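Local structure of glucoamylase (Thermoanaerobacterium thermosaccharolyticum, 1LF6) at residues Asp71-Lys76 with Asp156-Asn161. The protein hydrolyses terminal alpha-1,4-linked glucose units one after another from the non-reducing ends of glucan chains, probably releasing beta-D-glucose. Sequence-based numbering, arbitrary orientation.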
# COMPACT_ATOMS: atom_id res chain seq x y z
N ASP A 71 -13.55 6.94 1.81
CA ASP A 71 -14.92 7.43 1.80
C ASP A 71 -15.73 6.81 0.68
O ASP A 71 -16.95 6.94 0.65
CB ASP A 71 -14.92 8.94 1.63
CG ASP A 71 -14.19 9.66 2.73
OD1 ASP A 71 -13.21 10.38 2.42
OD2 ASP A 71 -14.58 9.51 3.90
N VAL A 72 -15.04 6.15 -0.24
CA VAL A 72 -15.69 5.54 -1.39
C VAL A 72 -15.27 4.09 -1.58
O VAL A 72 -14.11 3.73 -1.36
CB VAL A 72 -15.34 6.34 -2.66
CG1 VAL A 72 -16.02 5.72 -3.87
CG2 VAL A 72 -15.74 7.79 -2.49
N LYS A 73 -16.21 3.25 -1.99
CA LYS A 73 -15.90 1.85 -2.23
C LYS A 73 -15.64 1.66 -3.72
O LYS A 73 -14.67 1.02 -4.11
CB LYS A 73 -17.07 0.97 -1.77
CG LYS A 73 -16.80 -0.53 -1.81
CD LYS A 73 -17.26 -1.16 -3.10
CE LYS A 73 -17.14 -2.68 -3.05
NZ LYS A 73 -17.73 -3.33 -4.26
N GLU A 74 -16.51 2.25 -4.54
CA GLU A 74 -16.40 2.16 -5.99
C GLU A 74 -17.21 3.20 -6.74
O GLU A 74 -18.12 3.83 -6.19
CB GLU A 74 -16.87 0.80 -6.49
CG GLU A 74 -15.96 -0.37 -6.21
CD GLU A 74 -16.39 -1.58 -7.01
OE1 GLU A 74 -17.58 -1.94 -6.94
OE2 GLU A 74 -15.53 -2.17 -7.71
N ILE A 75 -16.86 3.37 -8.01
CA ILE A 75 -17.55 4.27 -8.93
C ILE A 75 -17.38 3.54 -10.26
O ILE A 75 -16.30 3.56 -10.85
CB ILE A 75 -16.87 5.65 -9.03
CG1 ILE A 75 -16.84 6.33 -7.66
CG2 ILE A 75 -17.65 6.53 -10.00
CD1 ILE A 75 -16.11 7.67 -7.65
N LYS A 76 -18.44 2.88 -10.71
CA LYS A 76 -18.38 2.11 -11.95
C LYS A 76 -19.54 2.38 -12.90
O LYS A 76 -20.56 2.97 -12.52
CB LYS A 76 -18.33 0.62 -11.62
CG LYS A 76 -19.61 0.11 -10.97
CD LYS A 76 -19.49 -1.35 -10.55
CE LYS A 76 -20.75 -1.81 -9.83
NZ LYS A 76 -20.66 -3.23 -9.41
N ASP A 156 -20.80 4.22 -5.02
CA ASP A 156 -21.03 3.62 -3.71
C ASP A 156 -20.22 4.30 -2.61
O ASP A 156 -19.04 4.02 -2.42
CB ASP A 156 -20.67 2.13 -3.75
CG ASP A 156 -21.01 1.43 -2.45
OD1 ASP A 156 -20.77 0.21 -2.36
OD2 ASP A 156 -21.53 2.09 -1.52
N PRO A 157 -20.86 5.21 -1.87
CA PRO A 157 -20.13 5.89 -0.80
C PRO A 157 -20.00 5.08 0.48
O PRO A 157 -20.97 4.45 0.93
CB PRO A 157 -20.94 7.16 -0.60
CG PRO A 157 -22.33 6.69 -0.83
CD PRO A 157 -22.19 5.81 -2.06
N HIS A 158 -18.80 5.08 1.05
CA HIS A 158 -18.51 4.40 2.31
C HIS A 158 -17.78 5.44 3.14
O HIS A 158 -16.62 5.25 3.51
CB HIS A 158 -17.60 3.19 2.10
CG HIS A 158 -18.32 1.97 1.62
ND1 HIS A 158 -17.81 0.70 1.78
CD2 HIS A 158 -19.49 1.83 0.95
CE1 HIS A 158 -18.64 -0.17 1.24
NE2 HIS A 158 -19.66 0.49 0.73
N ILE A 159 -18.47 6.54 3.41
CA ILE A 159 -17.88 7.65 4.15
C ILE A 159 -17.30 7.26 5.50
O ILE A 159 -17.91 6.53 6.29
CB ILE A 159 -18.90 8.79 4.31
CG1 ILE A 159 -19.44 9.16 2.93
CG2 ILE A 159 -18.25 10.01 4.97
CD1 ILE A 159 -20.62 10.10 2.96
N LYS A 160 -16.10 7.77 5.76
CA LYS A 160 -15.37 7.50 6.99
C LYS A 160 -15.19 6.01 7.29
O LYS A 160 -15.51 5.54 8.38
CB LYS A 160 -16.03 8.20 8.17
CG LYS A 160 -15.68 9.68 8.26
CD LYS A 160 -15.89 10.20 9.68
CE LYS A 160 -15.20 11.53 9.88
NZ LYS A 160 -15.25 11.96 11.31
N ASN A 161 -14.68 5.29 6.30
CA ASN A 161 -14.39 3.86 6.41
C ASN A 161 -15.53 2.90 6.74
O ASN A 161 -15.30 1.87 7.37
CB ASN A 161 -13.27 3.65 7.43
CG ASN A 161 -12.02 4.42 7.07
OD1 ASN A 161 -11.62 5.34 7.78
ND2 ASN A 161 -11.39 4.04 5.97
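D71 grips 156-161 twice. Its backbone O takes the N-H of H158 at 2.7 Å, with the donor well above the carbonyl plane. Its carboxylate, with CG turned anti to the carbonyl carbon (chi1 -60°), reaches past the end of strand 150-157 into the loop that follows: OD2 offers its anti lone pair to the N-H of K160, an almost straight bond of 3.0 Å (N-H...O 171°). V72 then faces P157 as an antiparallel non-hydrogen-bonded pair, their CA atoms 4.5 Å apart, and its CG1 rests against the carbonyl O of D156. At K73 the chain turns a corner, yet the K73 N-H still points squarely at D156 O, 3.0 Å away. The first two carbons of the K73 side chain cover one face of the H158 imidazole: CB sits 3.5 Å above the ring centre, a CH-pi contact, and CG lies near CE1. Bending at chi2 (-94°), the chain then passes D156 OD1 at CD and carries NZ to a salt bridge with E74 OE1. The ring itself is fixed by D30, which takes the NE2 hydrogen bond, by a weak bond from NE2 to D156 OD1, and by W32, packed edge-to-face. An alanine in place of H158 would probably leave K73 CB without its aromatic floor and deprive the D30 carboxylate of its imidazole partner. Beyond the corner, E74 O accepts the D156 N-H at 3.0 Å. This is antiparallel pairing of strands 70-80 and 150-157, neighbours inside a seven-stranded sheet of the glucodextranase-type N-terminal domain, a beta-sandwich.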